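Local coordinates for peptidase M16 inactive domain family protein (Pseudomonas fluorescens, PDB 3GWB) that is of unknown function but belongs to the M16 metallopeptidase family, may have hydrolase activity, and probably lacks the family's usual zinc-binding motif, at residues A56-A61 with D127-I132; N134-G139 with K174-I179; E65-K70 with A116-K121. One frame throughout, in Å; residues are numbered along the deposited sequence.

Contact 1 (A56-A61 with D127-I132); sequences ALLTNA and DSLARI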
loop_
_atom_site.group_PDB
_atom_site.type_symbol
_atom_site.label_atom_id
_atom_site.label_comp_id
_atom_site.label_asym_id
_atom_site.label_seq_id
_atom_site.Cartn_x
_atom_site.Cartn_y
_atom_site.Cartn_z
ATOM N N ALA A 56 13.670 -7.511 15.475
ATOM C CA ALA A 56 14.202 -6.463 14.611
ATOM C C ALA A 56 13.077 -5.679 13.953
ATOM O O ALA A 56 13.081 -4.448 13.931
ATOM C CB ALA A 56 15.106 -7.073 13.538
ATOM N N LEU A 57 12.097 -6.393 13.423
ATOM C CA LEU A 57 11.002 -5.718 12.755
ATOM C C LEU A 57 10.168 -4.916 13.752
ATOM O O LEU A 57 9.730 -3.801 13.466
ATOM C CB LEU A 57 10.145 -6.744 12.018
ATOM C CG LEU A 57 9.396 -6.208 10.799
ATOM C CD1 LEU A 57 9.519 -7.202 9.643
ATOM C CD2 LEU A 57 7.941 -5.945 11.164
ATOM N N LEU A 58 9.965 -5.480 14.936
ATOM C CA LEU A 58 9.181 -4.803 15.957
ATOM C C LEU A 58 9.875 -3.527 16.431
ATOM O O LEU A 58 9.234 -2.496 16.626
ATOM C CB LEU A 58 8.946 -5.755 17.130
ATOM C CG LEU A 58 7.904 -5.375 18.182
ATOM C CD1 LEU A 58 6.603 -4.928 17.523
ATOM C CD2 LEU A 58 7.669 -6.590 19.085
ATOM N N THR A 59 11.188 -3.591 16.613
ATOM C CA THR A 59 11.929 -2.422 17.060
ATOM C C THR A 59 11.810 -1.323 16.007
ATOM O O THR A 59 11.546 -0.166 16.333
ATOM C CB THR A 59 13.434 -2.741 17.290
ATOM O OG1 THR A 59 13.565 -3.788 18.257
ATOM C CG2 THR A 59 14.172 -1.506 17.817
ATOM N N ASN A 60 11.990 -1.688 14.743
ATOM C CA ASN A 60 11.912 -0.712 13.665
ATOM C C ASN A 60 10.531 -0.078 13.539
ATOM O O ASN A 60 10.406 1.095 13.193
ATOM C CB ASN A 60 12.314 -1.360 12.337
ATOM C CG ASN A 60 12.312 -0.372 11.190
ATOM O OD1 ASN A 60 11.312 -0.215 10.492
ATOM N ND2 ASN A 60 13.429 0.315 11.001
ATOM N N ALA A 61 9.496 -0.853 13.831
ATOM C CA ALA A 61 8.131 -0.361 13.744
ATOM C C ALA A 61 7.790 0.563 14.904
ATOM O O ALA A 61 6.943 1.445 14.767
ATOM C CB ALA A 61 7.156 -1.536 13.726
ATOM N N ASP A 127 1.533 0.911 25.343
ATOM C CA ASP A 127 0.273 0.780 24.623
ATOM C C ASP A 127 0.474 0.609 23.117
ATOM O O ASP A 127 -0.389 0.063 22.428
ATOM C CB ASP A 127 -0.617 1.989 24.912
ATOM C CG ASP A 127 -0.066 3.277 24.324
ATOM O OD1 ASP A 127 1.155 3.521 24.438
ATOM O OD2 ASP A 127 -0.864 4.053 23.759
ATOM N N SER A 128 1.611 1.070 22.605
ATOM C CA SER A 128 1.904 0.931 21.183
ATOM C C SER A 128 2.382 -0.489 20.906
ATOM O O SER A 128 2.009 -1.086 19.903
ATOM C CB SER A 128 2.984 1.929 20.744
ATOM O OG SER A 128 2.498 3.258 20.778
ATOM N N LEU A 129 3.212 -1.025 21.800
ATOM C CA LEU A 129 3.733 -2.380 21.636
ATOM C C LEU A 129 2.592 -3.399 21.613
ATOM O O LEU A 129 2.646 -4.392 20.892
ATOM C CB LEU A 129 4.699 -2.722 22.776
ATOM C CG LEU A 129 5.353 -4.109 22.752
ATOM C CD1 LEU A 129 6.230 -4.254 21.511
ATOM C CD2 LEU A 129 6.171 -4.306 24.019
ATOM N N ALA A 130 1.563 -3.149 22.414
ATOM C CA ALA A 130 0.418 -4.039 22.479
ATOM C C ALA A 130 -0.358 -3.924 21.172
ATOM O O ALA A 130 -0.821 -4.921 20.625
ATOM C CB ALA A 130 -0.466 -3.660 23.662
ATOM N N ARG A 131 -0.484 -2.704 20.665
ATOM C CA ARG A 131 -1.209 -2.476 19.421
ATOM C C ARG A 131 -0.499 -3.136 18.240
ATOM O O ARG A 131 -1.140 -3.750 17.389
ATOM C CB ARG A 131 -1.348 -0.979 19.154
ATOM C CG ARG A 131 -2.402 -0.644 18.123
ATOM C CD ARG A 131 -2.324 0.810 17.684
ATOM N NE ARG A 131 -1.247 1.033 16.722
ATOM C CZ ARG A 131 -0.185 1.806 16.938
ATOM N NH1 ARG A 131 -0.042 2.443 18.099
ATOM N NH2 ARG A 131 0.733 1.948 15.987
ATOM N N ILE A 132 0.825 -3.003 18.194
ATOM C CA ILE A 132 1.614 -3.585 17.113
ATOM C C ILE A 132 1.609 -5.106 17.169
ATOM O O ILE A 132 1.448 -5.763 16.137
ATOM C CB ILE A 132 3.081 -3.089 17.149
ATOM C CG1 ILE A 132 3.111 -1.560 17.105
ATOM C CG2 ILE A 132 3.854 -3.637 15.953
ATOM C CD1 ILE A 132 2.420 -0.970 15.905
#

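Contact 2 (N134-G139 with K174-I179); sequences NQMLAG and KSIPPI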
loop_
_atom_site.group_PDB
_atom_site.type_symbol
_atom_site.label_atom_id
_atom_site.label_comp_id
_atom_site.label_asym_id
_atom_site.label_seq_id
_atom_site.Cartn_x
_atom_site.Cartn_y
_atom_site.Cartn_z
ATOM N N ASN A 134 -0.638 -6.955 18.414
ATOM C CA ASN A 134 -1.994 -7.377 18.061
ATOM C C ASN A 134 -2.172 -7.439 16.546
ATOM O O ASN A 134 -2.780 -8.376 16.026
ATOM C CB ASN A 134 -3.031 -6.418 18.656
ATOM C CG ASN A 134 -4.458 -6.927 18.498
ATOM O OD1 ASN A 134 -4.883 -7.845 19.202
ATOM N ND2 ASN A 134 -5.198 -6.344 17.561
ATOM N N GLN A 135 -1.646 -6.448 15.830
ATOM C CA GLN A 135 -1.776 -6.456 14.383
ATOM C C GLN A 135 -0.814 -7.446 13.728
ATOM O O GLN A 135 -1.083 -7.942 12.633
ATOM C CB GLN A 135 -1.610 -5.045 13.808
ATOM C CG GLN A 135 -0.452 -4.243 14.347
ATOM C CD GLN A 135 -0.483 -2.799 13.859
ATOM O OE1 GLN A 135 -1.405 -2.041 14.177
ATOM N NE2 GLN A 135 0.523 -2.417 13.080
HETATM N N MSE A 136 0.294 -7.752 14.399
HETATM C CA MSE A 136 1.245 -8.727 13.865
HETATM C C MSE A 136 0.643 -10.119 14.058
HETATM O O MSE A 136 0.765 -10.988 13.195
HETATM C CB MSE A 136 2.596 -8.642 14.586
HETATM C CG MSE A 136 3.441 -7.425 14.210
HETATM SE SE MSE A 136 5.002 -7.318 15.143
HETATM C CE MSE A 136 6.122 -8.292 14.110
ATOM N N LEU A 137 -0.005 -10.328 15.201
ATOM C CA LEU A 137 -0.641 -11.612 15.479
ATOM C C LEU A 137 -1.777 -11.815 14.487
ATOM O O LEU A 137 -1.988 -12.917 13.985
ATOM C CB LEU A 137 -1.183 -11.643 16.909
ATOM C CG LEU A 137 -0.129 -11.676 18.015
ATOM C CD1 LEU A 137 -0.812 -11.652 19.371
ATOM C CD2 LEU A 137 0.724 -12.921 17.870
ATOM N N ALA A 138 -2.516 -10.747 14.208
ATOM C CA ALA A 138 -3.615 -10.828 13.252
ATOM C C ALA A 138 -3.020 -11.155 11.886
ATOM O O ALA A 138 -3.600 -11.914 11.101
ATOM C CB ALA A 138 -4.361 -9.504 13.195
ATOM N N GLY A 139 -1.855 -10.575 11.613
ATOM C CA GLY A 139 -1.182 -10.818 10.349
ATOM C C GLY A 139 -0.853 -12.284 10.132
ATOM O O GLY A 139 -1.005 -12.792 9.023
ATOM N N LYS A 174 4.330 -17.557 18.125
ATOM C CA LYS A 174 4.918 -17.992 19.385
ATOM C C LYS A 174 6.076 -17.121 19.854
ATOM O O LYS A 174 6.350 -17.040 21.053
ATOM C CB LYS A 174 5.378 -19.450 19.280
ATOM C CG LYS A 174 4.218 -20.434 19.140
ATOM C CD LYS A 174 4.669 -21.895 19.193
ATOM C CE LYS A 174 5.469 -22.292 17.962
ATOM N NZ LYS A 174 5.728 -23.762 17.937
ATOM N N SER A 175 6.730 -16.449 18.913
ATOM C CA SER A 175 7.881 -15.611 19.227
ATOM C C SER A 175 7.568 -14.144 19.540
ATOM O O SER A 175 8.357 -13.473 20.208
ATOM C CB SER A 175 8.885 -15.691 18.070
ATOM O OG SER A 175 10.120 -15.095 18.416
ATOM N N ILE A 176 6.423 -13.652 19.077
ATOM C CA ILE A 176 6.055 -12.251 19.293
ATOM C C ILE A 176 5.535 -11.886 20.687
ATOM O O ILE A 176 5.982 -10.903 21.280
ATOM C CB ILE A 176 5.017 -11.783 18.230
ATOM C CG1 ILE A 176 5.639 -11.849 16.832
ATOM C CG2 ILE A 176 4.556 -10.369 18.515
ATOM C CD1 ILE A 176 6.875 -11.005 16.676
ATOM N N PRO A 177 4.589 -12.671 21.233
ATOM C CA PRO A 177 4.058 -12.355 22.563
ATOM C C PRO A 177 5.105 -12.097 23.647
ATOM O O PRO A 177 5.028 -11.097 24.357
ATOM C CB PRO A 177 3.177 -13.561 22.877
ATOM C CG PRO A 177 2.674 -13.958 21.534
ATOM C CD PRO A 177 3.922 -13.863 20.677
ATOM N N PRO A 178 6.102 -12.985 23.780
ATOM C CA PRO A 178 7.164 -12.856 24.785
ATOM C C PRO A 178 8.071 -11.619 24.714
ATOM O O PRO A 178 8.612 -11.196 25.740
ATOM C CB PRO A 178 7.964 -14.147 24.608
ATOM C CG PRO A 178 6.952 -15.107 24.082
ATOM C CD PRO A 178 6.233 -14.266 23.068
ATOM N N ILE A 179 8.242 -11.041 23.527
ATOM C CA ILE A 179 9.118 -9.866 23.380
ATOM C C ILE A 179 8.769 -8.726 24.338
ATOM O O ILE A 179 7.663 -8.200 24.313
ATOM C CB ILE A 179 9.093 -9.315 21.935
ATOM C CG1 ILE A 179 9.528 -10.406 20.954
ATOM C CG2 ILE A 179 10.029 -8.112 21.815
ATOM C CD1 ILE A 179 10.861 -11.016 21.273
#

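Contact 3 (E65-K70 with A116-K121); sequences EGVAGK and AEVVGK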
loop_
_atom_site.group_PDB
_atom_site.type_symbol
_atom_site.label_atom_id
_atom_site.label_comp_id
_atom_site.label_asym_id
_atom_site.label_seq_id
_atom_site.Cartn_x
_atom_site.Cartn_y
_atom_site.Cartn_z
ATOM N N GLU A 65 6.697 5.565 17.332
ATOM C CA GLU A 65 5.523 5.376 18.178
ATOM C C GLU A 65 5.599 6.263 19.413
ATOM O O GLU A 65 4.632 6.356 20.169
ATOM C CB GLU A 65 5.393 3.917 18.627
ATOM C CG GLU A 65 4.892 2.975 17.555
ATOM C CD GLU A 65 3.512 3.353 17.033
ATOM O OE1 GLU A 65 2.631 3.722 17.845
ATOM O OE2 GLU A 65 3.302 3.265 15.805
ATOM N N GLY A 66 6.751 6.902 19.626
ATOM C CA GLY A 66 6.892 7.770 20.779
ATOM C C GLY A 66 8.305 8.181 21.154
ATOM O O GLY A 66 9.262 7.426 20.974
ATOM N N VAL A 67 8.428 9.402 21.659
ATOM C CA VAL A 67 9.703 9.935 22.129
ATOM C C VAL A 67 9.356 10.681 23.411
ATOM O O VAL A 67 8.179 10.805 23.751
ATOM C CB VAL A 67 10.351 10.909 21.115
ATOM C CG1 VAL A 67 10.615 10.181 19.794
ATOM C CG2 VAL A 67 9.464 12.115 20.898
ATOM N N ALA A 68 10.368 11.163 24.125
ATOM C CA ALA A 68 10.147 11.887 25.373
ATOM C C ALA A 68 9.051 12.947 25.258
ATOM O O ALA A 68 9.174 13.903 24.488
ATOM C CB ALA A 68 11.454 12.539 25.836
ATOM N N GLY A 69 7.976 12.758 26.019
ATOM C CA GLY A 69 6.876 13.711 26.027
ATOM C C GLY A 69 5.976 13.773 24.804
ATOM O O GLY A 69 5.134 14.669 24.711
ATOM N N LYS A 70 6.130 12.833 23.875
ATOM C CA LYS A 70 5.315 12.816 22.657
ATOM C C LYS A 70 4.830 11.414 22.292
ATOM O O LYS A 70 5.603 10.457 22.325
ATOM C CB LYS A 70 6.116 13.354 21.474
ATOM C CG LYS A 70 6.397 14.830 21.477
ATOM C CD LYS A 70 7.140 15.190 20.194
ATOM C CE LYS A 70 7.190 16.687 19.970
ATOM N NZ LYS A 70 7.833 17.384 21.114
ATOM N N ALA A 116 15.857 12.856 14.462
ATOM C CA ALA A 116 16.963 12.336 15.261
ATOM C C ALA A 116 16.429 11.720 16.554
ATOM O O ALA A 116 16.869 10.648 16.974
ATOM C CB ALA A 116 17.955 13.457 15.583
ATOM N N GLU A 117 15.480 12.406 17.184
ATOM C CA GLU A 117 14.883 11.928 18.422
ATOM C C GLU A 117 14.156 10.602 18.191
ATOM O O GLU A 117 14.306 9.661 18.964
ATOM C CB GLU A 117 13.901 12.970 18.967
ATOM C CG GLU A 117 13.289 12.610 20.314
ATOM C CD GLU A 117 14.065 13.170 21.497
ATOM O OE1 GLU A 117 14.180 14.412 21.605
ATOM O OE2 GLU A 117 14.552 12.374 22.328
ATOM N N VAL A 118 13.372 10.532 17.123
ATOM C CA VAL A 118 12.620 9.319 16.801
ATOM C C VAL A 118 13.522 8.094 16.585
ATOM O O VAL A 118 13.295 7.023 17.162
ATOM C CB VAL A 118 11.729 9.544 15.540
ATOM C CG1 VAL A 118 11.262 8.212 14.963
ATOM C CG2 VAL A 118 10.513 10.393 15.914
ATOM N N VAL A 119 14.560 8.247 15.774
ATOM C CA VAL A 119 15.437 7.121 15.503
ATOM C C VAL A 119 16.467 6.856 16.597
ATOM O O VAL A 119 16.798 5.707 16.860
ATOM C CB VAL A 119 16.159 7.304 14.147
ATOM C CG1 VAL A 119 16.965 6.060 13.798
ATOM C CG2 VAL A 119 15.131 7.598 13.056
ATOM N N GLY A 120 16.952 7.903 17.257
ATOM C CA GLY A 120 17.956 7.702 18.293
ATOM C C GLY A 120 17.486 7.542 19.732
ATOM O O GLY A 120 18.173 6.917 20.545
ATOM N N LYS A 121 16.331 8.106 20.073
ATOM C CA LYS A 121 15.834 7.999 21.442
ATOM C C LYS A 121 14.361 7.609 21.537
ATOM O O LYS A 121 13.561 8.305 22.159
ATOM C CB LYS A 121 16.065 9.317 22.179
ATOM C CG LYS A 121 17.536 9.738 22.246
ATOM C CD LYS A 121 17.696 11.091 22.925
ATOM C CE LYS A 121 19.164 11.512 23.021
ATOM N NZ LYS A 121 19.832 11.601 21.686
HETATM O O HOH W 1 13.029 10.560 23.597
HETATM O O HOH W 2 11.010 14.832 22.848
#

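Contact 1 (A56-A61 with D127-I132)
L58, L129 and I132 meet in a buried apolar contact between helices 55-62 and 126-143, with L58 touching both of the others. From CB its chain runs with CG anti to the backbone N (chi1 -167°), which carries the branch point out towards the other helix. CG itself comes within 3.9 Å of CD1 of L129. Beyond it the two methyls part. CD2 of L58 rests on CD1 of L129 at 3.7 Å. CD1 of L58 presses instead against CG2 of I132 at 3.4 Å, tighter than ordinary van der Waals contact. L58 thus lies across L129, roughly perpendicular to it, but runs antiparallel alongside I132. In active M16 peptidases the helix equivalent to 55-62 carries the inverted zinc motif HXXEH; here the matching positions are probably L57, N60 and A61, consistent with an inactive domain. N60 instead gives its ND2 to the hydroxyl of Y192 and the carbonyl of V96. With an alanine in place of L58, CD1 of L129 and CG2 of I132 would probably lose their shared partner and a gap would open between the helices. M62, one turn on from L58, packs on S128, L129 and I132, and L181 of helix 181-191 touches L129.

Contact 2 (N134-G139 with K174-I179)
M136 and L137 of helix 126-143 hold their side chains against I176 and P177, in a type I beta turn that runs from I176 to I179 through two successive prolines, shortly before helix 181-191. Across the contact the packing is entirely apolar. Residue 136 is selenomethionine; its chain stays extended through chi2, then turns about the CG-SE bond (chi3 88°), which brings CE of M136 to CD1 of I176 at 3.8 Å. The two chains meet nearly perpendicular. L137 works with a single methyl, CD2, which spans the start of the turn and lies, rather loosely, 4.5 Å from CB of I176. Polar bonds secure the turn itself. The amide N of I179 is bonded to the carbonyl O of I176 at 3.2 Å, and NZ of K133, just before the helical segment, donates to the carbonyls of P177 and I179 and weakly to that of I176, tying the turn to helix 126-143. A third set of contacts joins subunits: N134 bonds through ND2 to the carbonyl of Y297 and through OD1 to R290, both of the second subunit, whose Y297 also packs on L137 and A138. Next to this interface, CD2 of L137 comes to 4.3 Å from CG of P177, the atom at the puckered corner of the ring.

Contact 3 (E65-K70 with A116-K121)
V67 packs against E117 and V118 at the end of helix 105-120, and two waters extend the contact along one side. Within 65-70, E65 comes first and turns away from that helix: its carboxylate forms a salt bridge through OE2 to NH2 of R131 and takes a bond from OG of S128 through OE1, fastening the segment to helix 126-143. G66 follows with backbone angles practical only for glycine, since a CB would collide with the carbonyl O of E65; its backbone is hydrogen-bonded to T123. V67 then points its side chain at the helix. Its CB lies 3.5 Å from CG of E117, while CG1, placed beside the backbone N (chi1 -60°), reaches CA of V118 at 3.7 Å and CG2 of V118 at 3.9 Å. I75 of helix 72-80 touches both valines. At V67 the chain enters a type II beta turn, closed by the amide N of K70 on the carbonyl O of V67 at 2.9 Å; with the bond from V67 N to K70 O this makes a tight hairpin. A68 meets the helix through water. Its N donates to a water at 2.8 Å, and that water donates to OE2 of E117 and to the carbonyl O of K121, both at 2.7 Å. The carbonyl O of A68 accepts from a second water, which bonds only weakly to OE1 of E117. G69 takes the positive phi (72°) of the turn. E117 plays two parts: its CG is covered by V67, while the bend at chi2 turns its carboxylate to the waters. The water held by A68 N donates both its hydrogens, an arrangement consistent with an ionised carboxylate, and one that probably helps hold A68 beside the helix end.

In the fold
Contacts 2 and 3 each lie on the same side of the chain's centre as contact 1, in the N-terminal half with its mixed six-stranded sheet. Contacts 1 and 2 share helix 126-143, and contact 1 is complete in sequence before contact 2 begins; their centres are 9 Å apart, and they merge where L58 CD1 meets M136 SE at 3.7 Å. Contact 3, centred 14 Å from contact 1, falls between the two segments of contact 1 in sequence: strand 66-67 follows helix 55-62, and helix 105-120 precedes helix 126-143. E65 bridges these two contacts. Contacts 2 and 3, 23 Å apart between centres, do not touch. Helix 126-143 thus joins helix 55-62, the hairpin (through E65) and, from within contact 2, the second subunit.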